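PDB 1V2A: glutathione transferase gst1-6 from Anopheles dirus, which probably catalyses the conjugation of glutathione to halide-bearing electrophiles, releasing the halide, and works as a homodimer. Local coordinates for residues 2-7 with 40-45; 51-54 with 59-62; 105-110 with 162-167. One frame throughout, in Å; residues are numbered along the deposited sequence.

Overall arrangement
Contacts 1 and 2 belong to the thioredoxin-like N-terminal domain, contact 3 to the helical C-terminal domain, about 23 Å away between centres in either case. Contacts 1 and 2 share one sheet, since strands 2-5 and 53-56 are neighbours in it, and Leu42 and Leu45 of contact 1 also reach residues of contact 2. Contact 1 is a partly buried meeting of strand and helix through side chains alone; contact 2 is buried and built on backbone hydrogen bonds, and its loop end binds glutathione sulfonic acid directly. Contact 3 is buried too, but purely aliphatic, joining a long helix to a short 3-10 turn with no polar bond between them.

Contact 1: residues 2-7 with 40-45; sequences DYYYSL and DALTKL
The phenol oxygen of Tyr4 is hydrogen-bonded to Lys29 NZ and also carries the closest approach to the helix, with Tyr4 OH 3.6 Å from Leu45 CD1. Lys29, on the neighbouring strand 27-30, forms a salt bridge with Asp2 as well, so the hydroxyl is held by its own sheet while the ring carbons meet helix 36-45. In Tyr4, CG lies anti to the carbonyl carbon (chi1 -59°), which lays the ring back along the strand toward Asp2, where Leu42 and Leu45 can reach it. Leu42 comes over one face of that ring, its CD2 4.2 Å from Tyr4 CG. Leu45 reaches the far end of the same ring obliquely, CD1 lying 3.9 Å from Tyr4 CZ, and its side chain runs at about a right angle to that of the tyrosine.

This is the sheet-and-helix packing of the thioredoxin-like domain of glutathione transferases: helix 36-45 covers the sheet on the side of Tyr4, whereas Tyr3, the next residue of the strand, turns to the other side and packs on Ala15 and Ile16 of helix 13-22. Leu42 and Leu45 are three positions apart, close to one helical turn, and the backbone bond from Leu45 N to Leu42 O (2.8 Å) lies between them. Leu42 also packs on Ile51 and on Thr53 at the start of strand 53-56.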
loop_
_atom_site.group_PDB
_atom_site.type_symbol
_atom_site.label_atom_id
_atom_site.label_comp_id
_atom_site.label_asym_id
_atom_site.label_seq_id
_atom_site.Cartn_x
_atom_site.Cartn_y
_atom_site.Cartn_z
ATOM N N ASP B 2 -21.477 -2.133 -8.980
ATOM C CA ASP B 2 -21.020 -1.064 -9.861
ATOM C C ASP B 2 -19.508 -0.919 -9.739
ATOM O O ASP B 2 -18.932 -1.137 -8.668
ATOM C CB ASP B 2 -21.689 0.272 -9.514
ATOM C CG ASP B 2 -23.199 0.199 -9.566
ATOM O OD1 ASP B 2 -23.733 -0.600 -10.370
ATOM O OD2 ASP B 2 -23.857 0.954 -8.812
ATOM N N TYR B 3 -18.872 -0.547 -10.844
ATOM C CA TYR B 3 -17.430 -0.392 -10.869
ATOM C C TYR B 3 -17.023 0.889 -11.587
ATOM O O TYR B 3 -16.860 0.903 -12.808
ATOM C CB TYR B 3 -16.792 -1.604 -11.558
ATOM C CG TYR B 3 -15.284 -1.638 -11.475
ATOM C CD1 TYR B 3 -14.636 -1.763 -10.244
ATOM C CD2 TYR B 3 -14.501 -1.550 -12.627
ATOM C CE1 TYR B 3 -13.240 -1.804 -10.163
ATOM C CE2 TYR B 3 -13.105 -1.588 -12.558
ATOM C CZ TYR B 3 -12.484 -1.718 -11.323
ATOM O OH TYR B 3 -11.111 -1.779 -11.255
ATOM N N TYR B 4 -16.877 1.972 -10.831
ATOM C CA TYR B 4 -16.461 3.240 -11.419
ATOM C C TYR B 4 -15.009 3.045 -11.813
ATOM O O TYR B 4 -14.192 2.608 -10.999
ATOM C CB TYR B 4 -16.622 4.364 -10.406
ATOM C CG TYR B 4 -18.052 4.475 -9.944
ATOM C CD1 TYR B 4 -18.549 3.635 -8.948
ATOM C CD2 TYR B 4 -18.938 5.343 -10.580
ATOM C CE1 TYR B 4 -19.895 3.649 -8.600
ATOM C CE2 TYR B 4 -20.284 5.367 -10.243
ATOM C CZ TYR B 4 -20.759 4.519 -9.257
ATOM O OH TYR B 4 -22.093 4.533 -8.946
ATOM N N TYR B 5 -14.688 3.358 -13.064
ATOM C CA TYR B 5 -13.338 3.134 -13.546
ATOM C C TYR B 5 -13.072 3.758 -14.916
ATOM O O TYR B 5 -13.890 4.498 -15.473
ATOM C CB TYR B 5 -13.123 1.631 -13.694
ATOM C CG TYR B 5 -13.762 1.131 -14.958
ATOM C CD1 TYR B 5 -13.001 0.525 -15.948
ATOM C CD2 TYR B 5 -15.107 1.391 -15.228
ATOM C CE1 TYR B 5 -13.555 0.202 -17.182
ATOM C CE2 TYR B 5 -15.674 1.072 -16.458
ATOM C CZ TYR B 5 -14.888 0.484 -17.434
ATOM O OH TYR B 5 -15.411 0.229 -18.682
ATOM N N SER B 6 -11.907 3.402 -15.450
ATOM C CA SER B 6 -11.446 3.814 -16.764
ATOM C C SER B 6 -10.258 2.925 -17.102
ATOM O O SER B 6 -9.274 2.909 -16.372
ATOM C CB SER B 6 -11.000 5.268 -16.763
ATOM O OG SER B 6 -10.489 5.605 -18.041
ATOM N N LEU B 7 -10.357 2.188 -18.202
ATOM C CA LEU B 7 -9.291 1.290 -18.640
ATOM C C LEU B 7 -7.947 1.968 -18.862
ATOM O O LEU B 7 -6.934 1.291 -19.018
ATOM C CB LEU B 7 -9.689 0.578 -19.935
ATOM C CG LEU B 7 -10.661 -0.591 -19.791
ATOM C CD1 LEU B 7 -10.958 -1.186 -21.157
ATOM C CD2 LEU B 7 -10.043 -1.637 -18.867
ATOM N N ASP B 40 -17.808 15.134 -7.929
ATOM C CA ASP B 40 -18.728 15.324 -6.815
ATOM C C ASP B 40 -19.603 14.091 -6.602
ATOM O O ASP B 40 -19.829 13.661 -5.466
ATOM C CB ASP B 40 -19.611 16.539 -7.072
ATOM C CG ASP B 40 -18.806 17.805 -7.262
ATOM O OD1 ASP B 40 -19.416 18.867 -7.516
ATOM O OD2 ASP B 40 -17.563 17.736 -7.155
ATOM N N ALA B 41 -20.098 13.528 -7.697
ATOM C CA ALA B 41 -20.937 12.342 -7.619
ATOM C C ALA B 41 -20.193 11.199 -6.925
ATOM O O ALA B 41 -20.683 10.631 -5.948
ATOM C CB ALA B 41 -21.364 11.918 -9.015
ATOM N N LEU B 42 -19.010 10.867 -7.430
ATOM C CA LEU B 42 -18.218 9.785 -6.855
ATOM C C LEU B 42 -17.994 9.998 -5.355
ATOM O O LEU B 42 -18.133 9.074 -4.552
ATOM C CB LEU B 42 -16.860 9.691 -7.556
ATOM C CG LEU B 42 -16.365 8.326 -8.054
ATOM C CD1 LEU B 42 -14.849 8.408 -8.260
ATOM C CD2 LEU B 42 -16.701 7.213 -7.053
ATOM N N THR B 43 -17.647 11.228 -4.992
ATOM C CA THR B 43 -17.384 11.588 -3.606
ATOM C C THR B 43 -18.446 11.065 -2.648
ATOM O O THR B 43 -18.125 10.520 -1.592
ATOM C CB THR B 43 -17.282 13.121 -3.449
ATOM O OG1 THR B 43 -16.212 13.614 -4.267
ATOM C CG2 THR B 43 -17.011 13.490 -2.008
ATOM N N LYS B 44 -19.710 11.225 -3.016
ATOM C CA LYS B 44 -20.802 10.771 -2.165
ATOM C C LYS B 44 -20.645 9.303 -1.756
ATOM O O LYS B 44 -21.063 8.906 -0.665
ATOM C CB LYS B 44 -22.145 10.974 -2.874
ATOM C CG LYS B 44 -22.356 12.390 -3.393
ATOM C CD LYS B 44 -23.828 12.778 -3.453
ATOM C CE LYS B 44 -24.669 11.800 -4.276
ATOM N NZ LYS B 44 -24.889 10.483 -3.601
ATOM N N LEU B 45 -20.030 8.510 -2.630
ATOM C CA LEU B 45 -19.815 7.090 -2.370
ATOM C C LEU B 45 -18.417 6.819 -1.815
ATOM O O LEU B 45 -18.235 5.950 -0.965
ATOM C CB LEU B 45 -20.022 6.295 -3.658
ATOM C CG LEU B 45 -21.387 6.504 -4.321
ATOM C CD1 LEU B 45 -21.410 5.818 -5.674
ATOM C CD2 LEU B 45 -22.490 5.974 -3.415
#

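Contact 2: residues 51-54 with 59-62; sequences IPTL and HVVW. With GTS (glutathione sulfonic acid), chain F.
Leu54 and Val61 form an antiparallel hydrogen-bonded pair, with Leu54 N 2.7 Å from Val61 O and Val61 N 2.9 Å from Leu54 O, and Thr53 and Trp62 beside them form a non-hydrogen-bonded pair. The two bonds differ in approach: Leu54 N comes nearly head-on to the Val61 carbonyl (C=O...N 162°), whereas Val61 N sits 37° out of the plane of the Leu54 carbonyl. Leu54 and Val61 place their side chains on one face, CB to CB 4.3 Å, where Ile67 of helix 64-75 covers both. On the face of Thr53 and Trp62 the side chains run side by side, Thr53 OG1 3.9 Å from Trp62 CB; that hydroxyl is hydrogen-bonded to Thr50 O.

This beta hairpin closes the thioredoxin-like sheet; the cis peptide before Pro52 is the cis-proline element of the thioredoxin fold, and the residue before it, Ile51, presents its backbone to the ligand. Here Ile51 N donates to O2 of glutathione sulfonic acid at 2.7 Å, and N2 of the ligand returns a bond to Ile51 O at 2.8 Å, gripping the cysteinyl part as a neighbouring strand would. At the other end of the hairpin, His59 NE2 is hydrogen-bonded to Ser90 OG of the second subunit.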
loop_
_atom_site.group_PDB
_atom_site.type_symbol
_atom_site.label_atom_id
_atom_site.label_comp_id
_atom_site.label_asym_id
_atom_site.label_seq_id
_atom_site.Cartn_x
_atom_site.Cartn_y
_atom_site.Cartn_z
ATOM N N ILE B 51 -10.703 6.369 -8.560
ATOM C CA ILE B 51 -11.107 5.131 -9.204
ATOM C C ILE B 51 -9.869 4.249 -9.175
ATOM O O ILE B 51 -8.742 4.744 -9.240
ATOM C CB ILE B 51 -11.575 5.356 -10.662
ATOM C CG1 ILE B 51 -10.543 6.178 -11.434
ATOM C CG2 ILE B 51 -12.912 6.058 -10.666
ATOM C CD1 ILE B 51 -10.979 6.537 -12.857
ATOM N N PRO B 52 -10.052 2.930 -9.084
ATOM C CA PRO B 52 -11.324 2.216 -9.020
ATOM C C PRO B 52 -12.098 2.349 -7.715
ATOM O O PRO B 52 -11.518 2.501 -6.648
ATOM C CB PRO B 52 -10.909 0.779 -9.287
ATOM C CG PRO B 52 -9.584 0.712 -8.605
ATOM C CD PRO B 52 -8.919 1.988 -9.026
ATOM N N THR B 53 -13.420 2.280 -7.830
ATOM C CA THR B 53 -14.334 2.342 -6.692
ATOM C C THR B 53 -15.424 1.320 -6.973
ATOM O O THR B 53 -16.128 1.431 -7.973
ATOM C CB THR B 53 -15.006 3.716 -6.548
ATOM O OG1 THR B 53 -14.038 4.681 -6.130
ATOM C CG2 THR B 53 -16.109 3.661 -5.507
ATOM N N LEU B 54 -15.552 0.330 -6.096
ATOM C CA LEU B 54 -16.552 -0.722 -6.247
ATOM C C LEU B 54 -17.738 -0.460 -5.315
ATOM O O LEU B 54 -17.590 0.230 -4.312
ATOM C CB LEU B 54 -15.922 -2.077 -5.909
ATOM C CG LEU B 54 -16.787 -3.344 -5.969
ATOM C CD1 LEU B 54 -17.179 -3.620 -7.408
ATOM C CD2 LEU B 54 -16.017 -4.535 -5.398
ATOM N N HIS B 59 -22.393 -1.891 -0.321
ATOM C CA HIS B 59 -21.103 -1.910 0.364
ATOM C C HIS B 59 -20.038 -1.313 -0.540
ATOM O O HIS B 59 -19.617 -1.943 -1.505
ATOM C CB HIS B 59 -20.711 -3.341 0.735
ATOM C CG HIS B 59 -19.376 -3.442 1.405
ATOM N ND1 HIS B 59 -19.065 -2.739 2.548
ATOM C CD2 HIS B 59 -18.264 -4.141 1.079
ATOM C CE1 HIS B 59 -17.816 -2.998 2.894
ATOM N NE2 HIS B 59 -17.309 -3.847 2.019
ATOM N N VAL B 60 -19.606 -0.099 -0.211
ATOM C CA VAL B 60 -18.598 0.612 -0.992
ATOM C C VAL B 60 -17.170 0.168 -0.686
ATOM O O VAL B 60 -16.844 -0.116 0.458
ATOM C CB VAL B 60 -18.703 2.128 -0.749
ATOM C CG1 VAL B 60 -17.621 2.854 -1.514
ATOM C CG2 VAL B 60 -20.075 2.623 -1.191
ATOM N N VAL B 61 -16.322 0.125 -1.716
ATOM C CA VAL B 61 -14.923 -0.281 -1.553
ATOM C C VAL B 61 -13.968 0.406 -2.531
ATOM O O VAL B 61 -14.221 0.428 -3.732
ATOM C CB VAL B 61 -14.762 -1.805 -1.758
ATOM C CG1 VAL B 61 -13.340 -2.212 -1.488
ATOM C CG2 VAL B 61 -15.723 -2.563 -0.841
ATOM N N TRP B 62 -12.873 0.977 -2.035
ATOM C CA TRP B 62 -11.930 1.589 -2.961
ATOM C C TRP B 62 -10.498 1.196 -2.653
ATOM O O TRP B 62 -10.216 0.635 -1.600
ATOM C CB TRP B 62 -12.125 3.113 -3.055
ATOM C CG TRP B 62 -11.641 3.952 -1.926
ATOM C CD1 TRP B 62 -10.420 4.549 -1.815
ATOM C CD2 TRP B 62 -12.392 4.359 -0.777
ATOM N NE1 TRP B 62 -10.369 5.314 -0.673
ATOM C CE2 TRP B 62 -11.569 5.217 -0.019
ATOM C CE3 TRP B 62 -13.691 4.094 -0.324
ATOM C CZ2 TRP B 62 -11.990 5.796 1.179
ATOM C CZ3 TRP B 62 -14.112 4.671 0.867
ATOM C CH2 TRP B 62 -13.266 5.516 1.600
HETATM N N1 GTS F . -4.251 3.586 -4.793
HETATM C CA1 GTS F . -5.397 3.828 -5.623
HETATM C C1 GTS F . -5.856 2.465 -6.077
HETATM O O11 GTS F . -7.049 2.314 -6.264
HETATM O O12 GTS F . -5.031 1.552 -6.224
HETATM C CB1 GTS F . -4.967 4.726 -6.760
HETATM C CG1 GTS F . -6.099 5.086 -7.742
HETATM C CD1 GTS F . -5.929 6.486 -8.312
HETATM O OE1 GTS F . -4.985 7.223 -7.984
HETATM N N2 GTS F . -6.874 6.822 -9.188
HETATM C CA2 GTS F . -6.859 8.132 -9.850
HETATM C C2 GTS F . -8.025 8.940 -9.390
HETATM O O2 GTS F . -9.137 8.417 -9.249
HETATM C CB2 GTS F . -6.979 8.077 -11.370
HETATM S SG2 GTS F . -5.678 7.224 -12.320
HETATM O O1S GTS F . -5.540 5.847 -11.968
HETATM O O2S GTS F . -6.062 7.327 -13.681
HETATM O O3S GTS F . -4.409 7.865 -12.121
HETATM N N3 GTS F . -7.753 10.219 -9.171
HETATM C CA3 GTS F . -8.782 11.120 -8.736
HETATM C C3 GTS F . -8.349 11.911 -7.556
HETATM O O31 GTS F . -9.160 12.721 -7.132
HETATM O O32 GTS F . -7.213 11.714 -7.095
#

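Contact 3: residues 105-110 with 162-167; sequences KRIIDV and TALNWL
No flat group enters the contact that Ile107 and Val110 make with Leu164 and Leu167; the nearby indole of Trp166 is turned aside, and Ala163 O lies in its plane at the ring edge, 3.4 Å from Trp166 CD1. What meets is aliphatic, in the all-helical C-terminal domain of the glutathione transferase fold: the long helix 86-115 lies against the 3-10 turn that follows helix 152-162. Backbone bonds from Asn165 N to Thr162 O (3.2 Å) and from Leu167 N to Leu164 O (3.1 Å) tighten that turn. The three-residue step lets the ends of both Leu164 and Leu167 reach the helix, matching the equal spacing of Ile107 and Val110 on it, so that two pairs form.

In the first pair the side chains run at about a right angle to each other. Ile107 has CG1 anti to its carbonyl carbon (chi1 -61°) and CG2 anti to the backbone N, and both branches turn toward the same methyl, CD2 of Leu164, which lies 4.0 Å from Ile107 CG2. The second pair crosses at a slant. Leu128 of helix 122-141 packs on both Ile107 and Val110, and Leu132 on Leu164, so a second long helix also packs against the cluster. Leu167 also touches Ile111 and Val114 further along helix 86-115, and Ala163 packs on Pro10 of the N-terminal domain. Val110 CG1 fits against the fork of Leu167, 3.7 Å from CD1 and 3.9 Å from CD2. The tightest approach is Ile107 CD1 to Leu164 CD2, at 3.3 Å shorter than usual van der Waals contact.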
loop_
_atom_site.group_PDB
_atom_site.type_symbol
_atom_site.label_atom_id
_atom_site.label_comp_id
_atom_site.label_asym_id
_atom_site.label_seq_id
_atom_site.Cartn_x
_atom_site.Cartn_y
_atom_site.Cartn_z
ATOM N N LYS B 105 4.679 3.415 -7.575
ATOM C CA LYS B 105 4.891 4.759 -7.046
ATOM C C LYS B 105 5.974 5.475 -7.833
ATOM O O LYS B 105 5.855 6.660 -8.152
ATOM C CB LYS B 105 5.302 4.690 -5.572
ATOM C CG LYS B 105 5.936 5.968 -4.996
ATOM C CD LYS B 105 4.927 7.101 -4.732
ATOM C CE LYS B 105 4.387 7.710 -6.023
ATOM N NZ LYS B 105 3.428 8.835 -5.815
ATOM N N ARG B 106 7.038 4.745 -8.131
ATOM C CA ARG B 106 8.156 5.303 -8.866
ATOM C C ARG B 106 7.867 5.417 -10.360
ATOM O O ARG B 106 8.504 6.206 -11.052
ATOM C CB ARG B 106 9.410 4.461 -8.601
ATOM C CG ARG B 106 9.862 4.543 -7.140
ATOM C CD ARG B 106 10.996 3.589 -6.837
ATOM N NE ARG B 106 11.264 3.512 -5.403
ATOM C CZ ARG B 106 12.214 2.754 -4.856
ATOM N NH1 ARG B 106 12.995 2.005 -5.627
ATOM N NH2 ARG B 106 12.383 2.735 -3.538
ATOM N N ILE B 107 6.902 4.642 -10.855
ATOM C CA ILE B 107 6.546 4.701 -12.272
ATOM C C ILE B 107 5.682 5.928 -12.519
ATOM O O ILE B 107 6.004 6.776 -13.333
ATOM C CB ILE B 107 5.715 3.474 -12.735
ATOM C CG1 ILE B 107 6.503 2.183 -12.556
ATOM C CG2 ILE B 107 5.302 3.660 -14.187
ATOM C CD1 ILE B 107 7.934 2.275 -13.021
ATOM N N ILE B 108 4.566 5.981 -11.804
ATOM C CA ILE B 108 3.600 7.058 -11.902
ATOM C C ILE B 108 4.221 8.412 -11.552
ATOM O O ILE B 108 3.777 9.444 -12.051
ATOM C CB ILE B 108 2.382 6.751 -10.983
ATOM C CG1 ILE B 108 1.110 6.643 -11.824
ATOM C CG2 ILE B 108 2.255 7.797 -9.884
ATOM C CD1 ILE B 108 0.717 7.916 -12.499
ATOM N N ASP B 109 5.231 8.411 -10.683
ATOM C CA ASP B 109 5.901 9.661 -10.335
ATOM C C ASP B 109 6.516 10.185 -11.629
ATOM O O ASP B 109 6.301 11.331 -12.012
ATOM C CB ASP B 109 7.000 9.436 -9.291
ATOM C CG ASP B 109 6.474 9.465 -7.858
ATOM O OD1 ASP B 109 5.275 9.758 -7.659
ATOM O OD2 ASP B 109 7.269 9.201 -6.927
ATOM N N VAL B 110 7.262 9.323 -12.315
ATOM C CA VAL B 110 7.889 9.698 -13.576
ATOM C C VAL B 110 6.838 10.156 -14.591
ATOM O O VAL B 110 6.984 11.203 -15.219
ATOM C CB VAL B 110 8.678 8.522 -14.186
ATOM C CG1 VAL B 110 9.382 8.980 -15.446
ATOM C CG2 VAL B 110 9.698 7.994 -13.195
ATOM N N THR B 162 2.937 -2.945 -17.369
ATOM C CA THR B 162 2.573 -2.557 -18.725
ATOM C C THR B 162 2.349 -1.048 -18.806
ATOM O O THR B 162 2.254 -0.482 -19.900
ATOM C CB THR B 162 1.288 -3.276 -19.234
ATOM O OG1 THR B 162 0.128 -2.521 -18.869
ATOM C CG2 THR B 162 1.184 -4.671 -18.654
ATOM N N ALA B 163 2.256 -0.401 -17.646
ATOM C CA ALA B 163 2.057 1.040 -17.590
ATOM C C ALA B 163 3.352 1.727 -17.998
ATOM O O ALA B 163 3.362 2.915 -18.307
ATOM C CB ALA B 163 1.653 1.471 -16.182
ATOM N N LEU B 164 4.442 0.966 -17.985
ATOM C CA LEU B 164 5.754 1.476 -18.378
ATOM C C LEU B 164 5.745 1.838 -19.857
ATOM O O LEU B 164 6.654 2.502 -20.350
ATOM C CB LEU B 164 6.844 0.424 -18.120
ATOM C CG LEU B 164 7.352 0.298 -16.677
ATOM C CD1 LEU B 164 8.333 -0.857 -16.578
ATOM C CD2 LEU B 164 8.022 1.609 -16.242
ATOM N N ASN B 165 4.713 1.387 -20.558
ATOM C CA ASN B 165 4.573 1.653 -21.982
ATOM C C ASN B 165 4.467 3.138 -22.340
ATOM O O ASN B 165 4.844 3.538 -23.444
ATOM C CB ASN B 165 3.350 0.915 -22.537
ATOM C CG ASN B 165 3.589 -0.571 -22.686
ATOM O OD1 ASN B 165 4.655 -0.992 -23.126
ATOM N ND2 ASN B 165 2.592 -1.375 -22.341
ATOM N N TRP B 166 3.947 3.948 -21.423
ATOM C CA TRP B 166 3.802 5.377 -21.689
ATOM C C TRP B 166 5.163 6.063 -21.720
ATOM O O TRP B 166 5.314 7.140 -22.289
ATOM C CB TRP B 166 2.941 6.048 -20.620
ATOM C CG TRP B 166 1.506 5.632 -20.615
ATOM C CD1 TRP B 166 0.941 4.650 -19.859
ATOM C CD2 TRP B 166 0.442 6.213 -21.378
ATOM N NE1 TRP B 166 -0.412 4.583 -20.097
ATOM C CE2 TRP B 166 -0.746 5.534 -21.029
ATOM C CE3 TRP B 166 0.374 7.250 -22.324
ATOM C CZ2 TRP B 166 -1.986 5.853 -21.588
ATOM C CZ3 TRP B 166 -0.864 7.569 -22.881
ATOM C CH2 TRP B 166 -2.024 6.870 -22.510
ATOM N N LEU B 167 6.152 5.432 -21.100
ATOM C CA LEU B 167 7.491 5.995 -21.038
ATOM C C LEU B 167 8.438 5.287 -21.989
ATOM O O LEU B 167 9.639 5.544 -21.973
ATOM C CB LEU B 167 8.040 5.887 -19.612
ATOM C CG LEU B 167 7.256 6.583 -18.500
ATOM C CD1 LEU B 167 7.801 6.159 -17.146
ATOM C CD2 LEU B 167 7.342 8.087 -18.677
#